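Local coordinates for protein argonaute (Methanocaldococcus jannaschii, PDB 5G5S) that cleaves single-stranded target DNA with short single-stranded DNA strands as guides, and may defend the cell against invading genetic elements, at residues M562-I567 with L590-E595; H546-I551 with E579-L583; D500-G504 with N559-E563; I530-P535 with L707-L712. All blocks are in the same frame, centred on the assembly; numbering follows the deposited sequence.

In the fold
All four contacts lie in the PIWI domain, whose core is an RNase H-like sheet. Contacts 1 and 3 are closest, their centres about 8 Å apart; they share M562 and E563 and meet where strand 501-506 pairs with strand 566-571. Contact 2, about 13 Å from the centre of contact 1, packs helix 547-556 against helix 577-590, touching contact 1 through I551. Contact 4, about 22 Å from the centre of contact 2, holds strand 530-537 of the same sheet against the C-terminal tail. Along the chain, contacts 1 and 2 are nested inside the loop that contact 4 closes, so the C-terminal tail comes back to one of the sheet's strands from the far end of the chain.

Contact 1: residues M562-I567 with L590-E595; sequences MENKNI and LNSNIE
S592 ties down the turn at M562-K565 with one hydroxyl. Its OG donates to M562 O at 2.7 Å and accepts the N-H of K565, K565 N to S592 OG being 3.2 Å and almost straight (170°). A chi1 of -68° sets OG beside its own backbone N, with CB leading straight toward the other segment; serine is short enough to serve two backbone groups of a tight turn. Next to it N564 N donates to L590 O at 3.1 Å. N564 and N591 both have positive phi, which asparagine tolerates better than most residues, and their side chains meet: N591 ND2 reaches N564 OD1 at 2.8 Å, close to the plane of its own amide, with the two amides turned well out of each other's plane.

Beyond the turn the segments become parallel strands. N593 N binds K565 O, I567 N binds N593 O, and E595 N binds I567 O at 2.8 Å. On one side of this pairing N566 and N593 lie side by side with their amides nearly perpendicular (84°), N593 ND2 coming to N566 OD1 from above the carbonyl plane at 2.8 Å. The same ND2 also donates to E595 OE2, while N645 holds N593 OD1. E595 is itself anchored by Y499, W641 and a salt bridge to R643. On the other side I567 CD1 meets I594 CD1 at 3.8 Å, turned to the buried interior.

With both ND2 hydrogens and OD1 engaged, the N593 amide can hardly flip, and the paired starts of the two parallel strands of this beta-alpha-beta unit are held by side-chain as well as backbone bonds.

Contact 2: residues H546-I551 with E579-L583; sequences HLPYVI and ERNDL
P548 presents its ring to the facing helix, and the side chains of E579 and D582 run past it at roughly right angles. The ring tip, CG, rests on D582 CB at 3.5 Å, while CD lies 3.8 Å from E579 CG. A compact ring without an N-H suits this first helical turn, where the backbone N has no carbonyl behind it to bond.

Farther inward L583 crosses both L547 and I551, again at about a right angle. With CG anti to the backbone N (chi1 -169°), L547 brings its CD2 to L583 CD1 at 3.8 Å, while L583 CD2 touches both I551 CD1, at 3.7 Å, and the P548 ring.

The two helices, 547-556 and 577-590, run in similar directions (33° between the short axes, 9.7 Å apart) beside the RNase H-like sheet of the PIWI domain, where L547 and I551 also reach F569 of strand 566-571.

At the N-terminal end of the first helix, H546 occupies the N-cap position and E579 reaches over from its neighbour. E579 OE1 accepts the N-H of L547 at 3.1 Å, approached from above the carboxylate plane; Q576 N holds OE2, and R571 makes a long, weak ion pair. The positive end of the helix would be expected to stabilise this carboxylate's charge. H546 itself bonds R544 O through ND1, its side chain about 5 Å from that of E543, an active-site residue by similarity.

Contact 3: residues D500-G504 with N559-E563; sequences DYIMG and NIDME
D561 O has two neighbours, K565 NZ and the edge of the Y501 ring. K565 NZ donates a hydrogen bond to it, and the ring's CE2 lies 3.5 Å from D561 O, with the oxygen close to the ring plane. The slightly positive C-H edge of an aromatic ring is a natural neighbour for a carbonyl oxygen. K565 NZ also makes a weak hydrogen bond to Y501 OH, so the lysine touches both the ring's end and the loop carbonyl, the first only weakly.

Tyrosine fits a site that is apolar along its length and polar at its tip. Its CE2 meets I560 CG2 at 3.9 Å, the two side chains passing at a slant. I560 chi1 is -64°, which leaves CG2 anti to its backbone N, and this is the branch that does the touching.

Deeper in, two methionines meet tip to tip: M503 CE comes to M562 SD at 3.8 Å. M503 reaches out as a fully extended chain (chi3 180°), whereas M562 bends at its last torsion (chi3 77°). Such long, flexible chains can adapt to the uneven surfaces of a strand and a loop, and L554 and F569 pack around them. The loop has supports of its own: E555 accepts the N-H of M562, and D561 OD1 takes a weak bond from E563 N.

Strand 501-506 pairs in parallel with strand 566-571, Y501 and M503 bonding to L568 and M503 also to L570. The loop thus lies against strand 501-506, a central strand of the RNase H-like fold, whose last residue, D506, is by similarity a catalytic metal ligand.

Contact 4: residues I530-P535 with L707-L712; sequences IRRIQP and LKHGFL. With TRS (2-amino-2-hydroxymethyl-propane-1,3-diol), chain C.
I533 plugs into the turn that follows helix 704-708, and here the packing is close. Its CD1 points at the backbone, 3.3 Å from F711 O, and also touches L712 CD2, while its CG2 lies against L707 CD2 at 3.7 Å. The backbones join as well: I533 N donates to L707 O at 3.0 Å, from above the carbonyl plane. Branched isoleucine fills both directions at once, with chi1 -55° sending CG1 toward G710 and F711. I530 CG2 packs 3.9 Å from G710 CA; glycine suits this place, with its positive phi and close neighbour.

The other side is polar and more exposed, and its close contacts run partly through a bound Tris, probably from the crystallisation liquor. R531 and R532 start out away from the helix end, but R532 bends back to lie alongside the aliphatic part of K708, whose CG sits over one face of the guanidinium; A558 O takes a hydrogen bond from R532 NH2. R531 NE and NH2 both donate to Tris O2 at the guanidinium edge, and D525 forms a salt bridge with NH1. R531 O and K708 O, two acceptors that cannot bond each other, approach to 2.9 Å; the Tris amine lies close to both, bonding K708 O at 2.8 Å.

R531 and R532 form a classic beta bulge opposite V523, and G710 ends the helix in a Schellman motif. The tail then runs toward I715, a metal ligand by similarity, as in archaeal Argonautes whose C-terminus reaches the guide 5'-phosphate pocket.

Contact 1: residues M562-I567 with L590-E595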
loop_
_atom_site.group_PDB
_atom_site.type_symbol
_atom_site.label_atom_id
_atom_site.label_comp_id
_atom_site.label_asym_id
_atom_site.label_seq_id
_atom_site.Cartn_x
_atom_site.Cartn_y
_atom_site.Cartn_z
ATOM N N MET A 562 26.037 4.553 4.800
ATOM C CA MET A 562 25.210 5.584 4.199
ATOM C C MET A 562 25.865 6.924 3.975
ATOM O O MET A 562 25.184 7.912 3.707
ATOM C CB MET A 562 23.845 5.645 4.870
ATOM C CG MET A 562 22.911 4.670 4.205
ATOM S SD MET A 562 21.443 4.399 5.120
ATOM C CE MET A 562 20.526 5.910 4.750
ATOM N N GLU A 563 27.209 6.918 4.003
ATOM C CA GLU A 563 28.072 8.067 3.779
ATOM C C GLU A 563 28.531 8.070 2.333
ATOM O O GLU A 563 28.760 6.992 1.762
ATOM C CB GLU A 563 29.298 7.984 4.689
ATOM C CG GLU A 563 28.960 7.864 6.168
ATOM C CD GLU A 563 30.124 7.868 7.142
ATOM O OE1 GLU A 563 31.295 7.785 6.697
ATOM O OE2 GLU A 563 29.855 7.951 8.362
ATOM N N ASN A 564 28.720 9.288 1.753
ATOM C CA ASN A 564 29.211 9.509 0.377
ATOM C C ASN A 564 28.345 8.768 -0.665
ATOM O O ASN A 564 28.835 8.278 -1.691
ATOM C CB ASN A 564 30.688 9.139 0.290
ATOM C CG ASN A 564 31.477 9.575 1.507
ATOM O OD1 ASN A 564 31.451 10.741 1.916
ATOM N ND2 ASN A 564 32.177 8.641 2.130
ATOM N N LYS A 565 27.038 8.707 -0.368
ATOM C CA LYS A 565 26.038 8.010 -1.147
ATOM C C LYS A 565 24.985 8.954 -1.695
ATOM O O LYS A 565 24.823 10.070 -1.207
ATOM C CB LYS A 565 25.347 6.947 -0.262
ATOM C CG LYS A 565 26.248 5.823 0.280
ATOM C CD LYS A 565 26.758 4.852 -0.794
ATOM C CE LYS A 565 27.763 3.861 -0.260
ATOM N NZ LYS A 565 27.118 2.815 0.577
ATOM N N ASN A 566 24.265 8.484 -2.726
ATOM C CA ASN A 566 23.118 9.143 -3.332
ATOM C C ASN A 566 21.973 8.184 -3.069
ATOM O O ASN A 566 21.960 7.084 -3.612
ATOM C CB ASN A 566 23.319 9.411 -4.835
ATOM C CG ASN A 566 22.277 10.357 -5.378
ATOM O OD1 ASN A 566 21.280 10.679 -4.719
ATOM N ND2 ASN A 566 22.489 10.854 -6.571
ATOM N N ILE A 567 21.083 8.559 -2.132
ATOM C CA ILE A 567 19.973 7.736 -1.636
ATOM C C ILE A 567 18.650 8.413 -1.880
ATOM O O ILE A 567 18.480 9.587 -1.553
ATOM C CB ILE A 567 20.160 7.388 -0.114
ATOM C CG1 ILE A 567 21.512 6.680 0.147
ATOM C CG2 ILE A 567 19.010 6.540 0.434
ATOM C CD1 ILE A 567 22.051 6.913 1.520
ATOM N N LEU A 590 26.674 13.047 6.764
ATOM C CA LEU A 590 26.969 11.852 5.956
ATOM C C LEU A 590 27.767 12.150 4.683
ATOM O O LEU A 590 28.416 11.239 4.171
ATOM C CB LEU A 590 25.689 11.111 5.551
ATOM C CG LEU A 590 24.845 10.432 6.629
ATOM C CD1 LEU A 590 23.498 10.022 6.043
ATOM C CD2 LEU A 590 25.550 9.221 7.222
ATOM N N ASN A 591 27.711 13.406 4.167
ATOM C CA ASN A 591 28.309 13.845 2.889
ATOM C C ASN A 591 27.598 13.064 1.763
ATOM O O ASN A 591 28.214 12.562 0.812
ATOM C CB ASN A 591 29.839 13.683 2.849
ATOM C CG ASN A 591 30.457 14.170 1.560
ATOM O OD1 ASN A 591 30.130 15.250 1.062
ATOM N ND2 ASN A 591 31.315 13.352 0.961
ATOM N N SER A 592 26.266 12.965 1.919
ATOM C CA SER A 592 25.374 12.219 1.067
ATOM C C SER A 592 24.271 13.079 0.547
ATOM O O SER A 592 23.856 14.028 1.206
ATOM C CB SER A 592 24.761 11.060 1.854
ATOM O OG SER A 592 25.733 10.080 2.182
ATOM N N ASN A 593 23.768 12.720 -0.629
ATOM C CA ASN A 593 22.608 13.349 -1.242
ATOM C C ASN A 593 21.410 12.490 -0.802
ATOM O O ASN A 593 21.346 11.296 -1.115
ATOM C CB ASN A 593 22.753 13.378 -2.752
ATOM C CG ASN A 593 21.623 14.082 -3.458
ATOM O OD1 ASN A 593 21.591 15.309 -3.557
ATOM N ND2 ASN A 593 20.707 13.313 -4.035
ATOM N N ILE A 594 20.518 13.076 0.005
ATOM C CA ILE A 594 19.332 12.393 0.511
ATOM C C ILE A 594 18.113 12.978 -0.157
ATOM O O ILE A 594 17.831 14.175 -0.035
ATOM C CB ILE A 594 19.220 12.412 2.065
ATOM C CG1 ILE A 594 20.520 11.937 2.785
ATOM C CG2 ILE A 594 17.969 11.663 2.548
ATOM C CD1 ILE A 594 20.984 10.431 2.556
ATOM N N GLU A 595 17.401 12.132 -0.893
ATOM C CA GLU A 595 16.182 12.556 -1.561
ATOM C C GLU A 595 14.981 11.815 -1.018
ATOM O O GLU A 595 15.112 10.698 -0.509
ATOM C CB GLU A 595 16.295 12.426 -3.075
ATOM C CG GLU A 595 17.213 13.473 -3.682
ATOM C CD GLU A 595 17.425 13.335 -5.176
ATOM O OE1 GLU A 595 16.608 12.650 -5.828
ATOM O OE2 GLU A 595 18.415 13.900 -5.693
#

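Contact 2: residues H546-I551 with E579-L583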
loop_
_atom_site.group_PDB
_atom_site.type_symbol
_atom_site.label_atom_id
_atom_site.label_comp_id
_atom_site.label_asym_id
_atom_site.label_seq_id
_atom_site.Cartn_x
_atom_site.Cartn_y
_atom_site.Cartn_z
ATOM N N HIS A 546 10.488 9.022 12.643
ATOM C CA HIS A 546 10.759 9.996 11.581
ATOM C C HIS A 546 11.954 9.613 10.688
ATOM O O HIS A 546 12.776 8.786 11.082
ATOM C CB HIS A 546 10.933 11.408 12.195
ATOM C CG HIS A 546 11.999 11.500 13.256
ATOM N ND1 HIS A 546 11.909 10.781 14.445
ATOM C CD2 HIS A 546 13.131 12.243 13.287
ATOM C CE1 HIS A 546 12.987 11.104 15.142
ATOM N NE2 HIS A 546 13.757 11.969 14.478
ATOM N N LEU A 547 12.035 10.205 9.472
ATOM C CA LEU A 547 13.125 9.958 8.521
ATOM C C LEU A 547 14.539 10.188 9.108
ATOM O O LEU A 547 15.354 9.281 8.976
ATOM C CB LEU A 547 12.917 10.685 7.183
ATOM C CG LEU A 547 13.864 10.295 6.037
ATOM C CD1 LEU A 547 13.784 8.792 5.711
ATOM C CD2 LEU A 547 13.584 11.121 4.799
ATOM N N PRO A 548 14.858 11.306 9.821
ATOM C CA PRO A 548 16.198 11.420 10.429
ATOM C C PRO A 548 16.590 10.221 11.308
ATOM O O PRO A 548 17.728 9.760 11.213
ATOM C CB PRO A 548 16.103 12.719 11.236
ATOM C CG PRO A 548 15.064 13.513 10.517
ATOM C CD PRO A 548 14.047 12.512 10.105
ATOM N N TYR A 549 15.640 9.681 12.109
ATOM C CA TYR A 549 15.863 8.504 12.956
ATOM C C TYR A 549 16.100 7.221 12.149
ATOM O O TYR A 549 16.946 6.421 12.547
ATOM C CB TYR A 549 14.728 8.311 13.978
ATOM C CG TYR A 549 14.806 7.000 14.728
ATOM C CD1 TYR A 549 15.637 6.853 15.836
ATOM C CD2 TYR A 549 14.100 5.885 14.292
ATOM C CE1 TYR A 549 15.763 5.625 16.488
ATOM C CE2 TYR A 549 14.192 4.663 14.952
ATOM C CZ TYR A 549 15.022 4.534 16.050
ATOM O OH TYR A 549 15.081 3.323 16.698
ATOM N N VAL A 550 15.357 7.019 11.031
ATOM C CA VAL A 550 15.496 5.861 10.145
ATOM C C VAL A 550 16.949 5.790 9.639
ATOM O O VAL A 550 17.578 4.733 9.734
ATOM C CB VAL A 550 14.463 5.879 8.974
ATOM C CG1 VAL A 550 14.749 4.784 7.942
ATOM C CG2 VAL A 550 13.039 5.757 9.496
ATOM N N ILE A 551 17.478 6.929 9.147
ATOM C CA ILE A 551 18.838 7.056 8.620
ATOM C C ILE A 551 19.872 6.723 9.679
ATOM O O ILE A 551 20.783 5.940 9.405
ATOM C CB ILE A 551 19.063 8.434 7.938
ATOM C CG1 ILE A 551 18.056 8.640 6.767
ATOM C CG2 ILE A 551 20.504 8.562 7.449
ATOM C CD1 ILE A 551 17.872 10.068 6.295
ATOM N N GLU A 579 11.603 17.727 10.863
ATOM C CA GLU A 579 12.464 16.797 10.133
ATOM C C GLU A 579 13.394 17.512 9.145
ATOM O O GLU A 579 14.524 17.058 8.961
ATOM C CB GLU A 579 11.622 15.776 9.348
ATOM C CG GLU A 579 10.903 14.718 10.162
ATOM C CD GLU A 579 10.023 13.820 9.313
ATOM O OE1 GLU A 579 10.549 12.864 8.698
ATOM O OE2 GLU A 579 8.802 14.087 9.242
ATOM N N ARG A 580 12.905 18.592 8.480
ATOM C CA ARG A 580 13.619 19.352 7.445
ATOM C C ARG A 580 15.018 19.803 7.841
ATOM O O ARG A 580 15.960 19.580 7.087
ATOM C CB ARG A 580 12.780 20.532 6.916
ATOM C CG ARG A 580 11.528 20.106 6.137
ATOM C CD ARG A 580 10.863 21.247 5.378
ATOM N NE ARG A 580 10.480 22.374 6.235
ATOM C CZ ARG A 580 10.599 23.657 5.896
ATOM N NH1 ARG A 580 11.099 23.997 4.714
ATOM N NH2 ARG A 580 10.226 24.609 6.741
ATOM N N ASN A 581 15.159 20.393 9.027
ATOM C CA ASN A 581 16.443 20.852 9.549
ATOM C C ASN A 581 17.343 19.685 9.936
ATOM O O ASN A 581 18.558 19.776 9.754
ATOM C CB ASN A 581 16.250 21.786 10.731
ATOM C CG ASN A 581 17.559 22.314 11.269
ATOM O OD1 ASN A 581 18.222 23.148 10.640
ATOM N ND2 ASN A 581 18.011 21.749 12.386
ATOM N N ASP A 582 16.761 18.609 10.492
ATOM C CA ASP A 582 17.508 17.412 10.878
ATOM C C ASP A 582 18.059 16.720 9.628
ATOM O O ASP A 582 19.183 16.210 9.660
ATOM C CB ASP A 582 16.616 16.445 11.681
ATOM C CG ASP A 582 16.280 16.862 13.104
ATOM O OD1 ASP A 582 16.366 18.070 13.410
ATOM O OD2 ASP A 582 15.878 15.983 13.899
ATOM N N LEU A 583 17.270 16.724 8.525
ATOM C CA LEU A 583 17.670 16.144 7.242
ATOM C C LEU A 583 18.737 16.989 6.565
ATOM O O LEU A 583 19.629 16.430 5.934
ATOM C CB LEU A 583 16.475 15.881 6.326
ATOM C CG LEU A 583 15.530 14.743 6.737
ATOM C CD1 LEU A 583 14.332 14.695 5.825
ATOM C CD2 LEU A 583 16.242 13.390 6.760
#

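Contact 3: residues D500-G504 with N559-E563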
loop_
_atom_site.group_PDB
_atom_site.type_symbol
_atom_site.label_atom_id
_atom_site.label_comp_id
_atom_site.label_asym_id
_atom_site.label_seq_id
_atom_site.Cartn_x
_atom_site.Cartn_y
_atom_site.Cartn_z
ATOM N N ASP A 500 22.666 5.123 -5.324
ATOM C CA ASP A 500 23.359 3.982 -4.735
ATOM C C ASP A 500 22.289 3.071 -4.110
ATOM O O ASP A 500 22.367 1.856 -4.244
ATOM C CB ASP A 500 24.359 4.454 -3.668
ATOM C CG ASP A 500 25.525 5.230 -4.244
ATOM O OD1 ASP A 500 26.472 4.592 -4.737
ATOM O OD2 ASP A 500 25.487 6.475 -4.203
ATOM N N TYR A 501 21.274 3.686 -3.466
ATOM C CA TYR A 501 20.138 3.024 -2.834
ATOM C C TYR A 501 18.843 3.727 -3.123
ATOM O O TYR A 501 18.786 4.956 -3.175
ATOM C CB TYR A 501 20.294 2.955 -1.299
ATOM C CG TYR A 501 21.535 2.242 -0.820
ATOM C CD1 TYR A 501 21.824 0.941 -1.239
ATOM C CD2 TYR A 501 22.394 2.839 0.102
ATOM C CE1 TYR A 501 22.969 0.277 -0.797
ATOM C CE2 TYR A 501 23.527 2.175 0.569
ATOM C CZ TYR A 501 23.815 0.897 0.110
ATOM O OH TYR A 501 24.933 0.234 0.559
ATOM N N ILE A 502 17.801 2.931 -3.307
ATOM C CA ILE A 502 16.417 3.344 -3.429
ATOM C C ILE A 502 15.781 2.595 -2.269
ATOM O O ILE A 502 15.898 1.362 -2.187
ATOM C CB ILE A 502 15.775 3.057 -4.797
ATOM C CG1 ILE A 502 16.411 3.976 -5.876
ATOM C CG2 ILE A 502 14.232 3.249 -4.699
ATOM C CD1 ILE A 502 16.233 3.501 -7.325
ATOM N N MET A 503 15.248 3.362 -1.299
ATOM C CA MET A 503 14.732 2.786 -0.078
ATOM C C MET A 503 13.241 3.053 0.097
ATOM O O MET A 503 12.810 4.199 0.147
ATOM C CB MET A 503 15.560 3.276 1.122
ATOM C CG MET A 503 16.987 2.758 1.141
ATOM S SD MET A 503 17.859 3.310 2.626
ATOM C CE MET A 503 19.471 2.568 2.391
ATOM N N GLY A 504 12.475 1.974 0.135
ATOM C CA GLY A 504 11.041 2.000 0.355
ATOM C C GLY A 504 10.794 1.980 1.841
ATOM O O GLY A 504 11.339 1.139 2.548
ATOM N N ASN A 559 23.954 -1.433 10.166
ATOM C CA ASN A 559 25.274 -1.572 9.540
ATOM C C ASN A 559 25.297 -1.298 8.027
ATOM O O ASN A 559 26.123 -1.863 7.306
ATOM C CB ASN A 559 25.977 -2.915 9.901
ATOM C CG ASN A 559 25.941 -3.297 11.368
ATOM O OD1 ASN A 559 25.322 -4.299 11.747
ATOM N ND2 ASN A 559 26.608 -2.521 12.225
ATOM N N ILE A 560 24.423 -0.405 7.550
ATOM C CA ILE A 560 24.421 -0.018 6.138
ATOM C C ILE A 560 25.277 1.249 6.015
ATOM O O ILE A 560 25.063 2.212 6.760
ATOM C CB ILE A 560 22.980 0.149 5.563
ATOM C CG1 ILE A 560 22.215 -1.205 5.573
ATOM C CG2 ILE A 560 23.002 0.751 4.146
ATOM C CD1 ILE A 560 20.749 -1.113 5.849
ATOM N N ASP A 561 26.279 1.231 5.114
ATOM C CA ASP A 561 27.124 2.402 4.886
ATOM C C ASP A 561 26.273 3.427 4.151
ATOM O O ASP A 561 25.786 3.174 3.048
ATOM C CB ASP A 561 28.414 2.057 4.107
ATOM C CG ASP A 561 29.364 3.225 3.832
ATOM O OD1 ASP A 561 29.264 4.262 4.535
ATOM O OD2 ASP A 561 30.232 3.087 2.938
ATOM N N MET A 562 26.037 4.553 4.800
ATOM C CA MET A 562 25.210 5.584 4.199
ATOM C C MET A 562 25.865 6.924 3.975
ATOM O O MET A 562 25.184 7.912 3.707
ATOM C CB MET A 562 23.845 5.645 4.870
ATOM C CG MET A 562 22.911 4.670 4.205
ATOM S SD MET A 562 21.443 4.399 5.120
ATOM C CE MET A 562 20.526 5.910 4.750
ATOM N N GLU A 563 27.209 6.918 4.003
ATOM C CA GLU A 563 28.072 8.067 3.779
ATOM C C GLU A 563 28.531 8.070 2.333
ATOM O O GLU A 563 28.760 6.992 1.762
ATOM C CB GLU A 563 29.298 7.984 4.689
ATOM C CG GLU A 563 28.960 7.864 6.168
ATOM C CD GLU A 563 30.124 7.868 7.142
ATOM O OE1 GLU A 563 31.295 7.785 6.697
ATOM O OE2 GLU A 563 29.855 7.951 8.362
#

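Contact 4: residues I530-P535 with L707-L712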
loop_
_atom_site.group_PDB
_atom_site.type_symbol
_atom_site.label_atom_id
_atom_site.label_comp_id
_atom_site.label_asym_id
_atom_site.label_seq_id
_atom_site.Cartn_x
_atom_site.Cartn_y
_atom_site.Cartn_z
ATOM N N ILE A 530 17.006 -6.356 -4.394
ATOM C CA ILE A 530 16.820 -6.211 -2.947
ATOM C C ILE A 530 18.118 -6.560 -2.242
ATOM O O ILE A 530 18.620 -7.669 -2.388
ATOM C CB ILE A 530 15.621 -7.049 -2.394
ATOM C CG1 ILE A 530 14.317 -6.759 -3.162
ATOM C CG2 ILE A 530 15.425 -6.820 -0.877
ATOM C CD1 ILE A 530 13.329 -7.899 -3.209
ATOM N N ARG A 531 18.661 -5.608 -1.491
ATOM C CA ARG A 531 19.886 -5.804 -0.728
ATOM C C ARG A 531 19.572 -6.100 0.726
ATOM O O ARG A 531 20.296 -6.874 1.353
ATOM C CB ARG A 531 20.839 -4.603 -0.865
ATOM C CG ARG A 531 21.293 -4.329 -2.313
ATOM C CD ARG A 531 21.991 -5.504 -3.002
ATOM N NE ARG A 531 23.305 -5.800 -2.422
ATOM C CZ ARG A 531 24.463 -5.332 -2.885
ATOM N NH1 ARG A 531 24.491 -4.536 -3.950
ATOM N NH2 ARG A 531 25.603 -5.659 -2.286
ATOM N N ARG A 532 18.494 -5.483 1.266
ATOM C CA ARG A 532 18.038 -5.659 2.649
ATOM C C ARG A 532 16.528 -5.418 2.786
ATOM O O ARG A 532 15.958 -4.545 2.130
ATOM C CB ARG A 532 18.752 -4.679 3.617
ATOM C CG ARG A 532 20.284 -4.675 3.644
ATOM C CD ARG A 532 20.878 -5.857 4.388
ATOM N NE ARG A 532 20.814 -5.647 5.828
ATOM C CZ ARG A 532 21.826 -5.201 6.563
ATOM N NH1 ARG A 532 23.001 -4.940 6.001
ATOM N NH2 ARG A 532 21.678 -5.037 7.870
ATOM N N ILE A 533 15.898 -6.200 3.652
ATOM C CA ILE A 533 14.528 -6.020 4.106
ATOM C C ILE A 533 14.803 -5.735 5.596
ATOM O O ILE A 533 15.073 -6.649 6.379
ATOM C CB ILE A 533 13.599 -7.218 3.847
ATOM C CG1 ILE A 533 13.591 -7.608 2.344
ATOM C CG2 ILE A 533 12.184 -6.906 4.374
ATOM C CD1 ILE A 533 13.028 -9.008 2.037
ATOM N N GLN A 534 14.919 -4.443 5.919
ATOM C CA GLN A 534 15.308 -3.964 7.232
ATOM C C GLN A 534 14.177 -3.551 8.167
ATOM O O GLN A 534 13.699 -2.425 8.042
ATOM C CB GLN A 534 16.341 -2.814 7.079
ATOM C CG GLN A 534 17.294 -2.655 8.259
ATOM C CD GLN A 534 18.000 -3.945 8.596
ATOM O OE1 GLN A 534 18.782 -4.489 7.796
ATOM N NE2 GLN A 534 17.682 -4.496 9.760
ATOM N N PRO A 535 13.813 -4.377 9.185
ATOM C CA PRO A 535 12.833 -3.912 10.191
ATOM C C PRO A 535 13.428 -2.736 10.975
ATOM O O PRO A 535 14.638 -2.698 11.185
ATOM C CB PRO A 535 12.645 -5.129 11.116
ATOM C CG PRO A 535 13.259 -6.291 10.396
ATOM C CD PRO A 535 14.335 -5.717 9.531
ATOM N N LEU A 707 15.997 -11.981 5.792
ATOM C CA LEU A 707 15.694 -10.584 5.423
ATOM C C LEU A 707 16.940 -9.847 4.930
ATOM O O LEU A 707 16.839 -9.019 4.029
ATOM C CB LEU A 707 15.020 -9.818 6.581
ATOM C CG LEU A 707 13.665 -10.352 7.067
ATOM C CD1 LEU A 707 13.268 -9.713 8.367
ATOM C CD2 LEU A 707 12.585 -10.172 6.022
ATOM N N LYS A 708 18.113 -10.179 5.507
ATOM C CA LYS A 708 19.429 -9.653 5.137
ATOM C C LYS A 708 19.754 -10.084 3.698
ATOM O O LYS A 708 20.385 -9.329 2.948
ATOM C CB LYS A 708 20.497 -10.205 6.104
ATOM C CG LYS A 708 21.849 -9.518 5.980
ATOM C CD LYS A 708 22.839 -9.992 7.022
ATOM C CE LYS A 708 24.090 -9.147 7.004
ATOM N NZ LYS A 708 25.112 -9.644 7.966
ATOM N N HIS A 709 19.328 -11.316 3.335
ATOM C CA HIS A 709 19.523 -11.896 2.015
ATOM C C HIS A 709 18.384 -11.573 1.038
ATOM O O HIS A 709 18.408 -12.030 -0.099
ATOM C CB HIS A 709 19.799 -13.397 2.123
ATOM C CG HIS A 709 21.212 -13.693 2.489
ATOM N ND1 HIS A 709 21.629 -13.711 3.813
ATOM C CD2 HIS A 709 22.277 -13.936 1.691
ATOM C CE1 HIS A 709 22.921 -13.988 3.778
ATOM N NE2 HIS A 709 23.355 -14.142 2.523
ATOM N N GLY A 710 17.411 -10.791 1.492
ATOM C CA GLY A 710 16.281 -10.343 0.685
ATOM C C GLY A 710 15.223 -11.370 0.321
ATOM O O GLY A 710 14.556 -11.202 -0.701
ATOM N N PHE A 711 15.026 -12.421 1.155
ATOM C CA PHE A 711 13.980 -13.434 0.928
ATOM C C PHE A 711 12.608 -12.779 1.187
ATOM O O PHE A 711 12.379 -12.274 2.287
ATOM C CB PHE A 711 14.138 -14.640 1.883
ATOM C CG PHE A 711 15.224 -15.651 1.595
ATOM C CD1 PHE A 711 16.562 -15.272 1.562
ATOM C CD2 PHE A 711 14.916 -16.996 1.448
ATOM C CE1 PHE A 711 17.566 -16.213 1.318
ATOM C CE2 PHE A 711 15.921 -17.938 1.207
ATOM C CZ PHE A 711 17.239 -17.541 1.154
ATOM N N LEU A 712 11.704 -12.811 0.185
ATOM C CA LEU A 712 10.348 -12.282 0.289
ATOM C C LEU A 712 9.435 -13.427 0.739
ATOM O O LEU A 712 8.411 -13.715 0.094
ATOM C CB LEU A 712 9.873 -11.690 -1.065
ATOM C CG LEU A 712 10.633 -10.480 -1.633
ATOM C CD1 LEU A 712 10.280 -10.265 -3.104
ATOM C CD2 LEU A 712 10.352 -9.206 -0.832
HETATM C C TRS C . 24.057 -8.598 1.696
HETATM C C1 TRS C . 24.321 -8.717 3.201
HETATM C C2 TRS C . 24.782 -7.374 1.117
HETATM C C3 TRS C . 24.475 -9.883 0.968
HETATM N N TRS C . 22.580 -8.408 1.494
HETATM O O1 TRS C . 23.798 -7.604 3.913
HETATM O O2 TRS C . 24.390 -7.113 -0.222
HETATM O O3 TRS C . 25.885 -10.066 0.967
#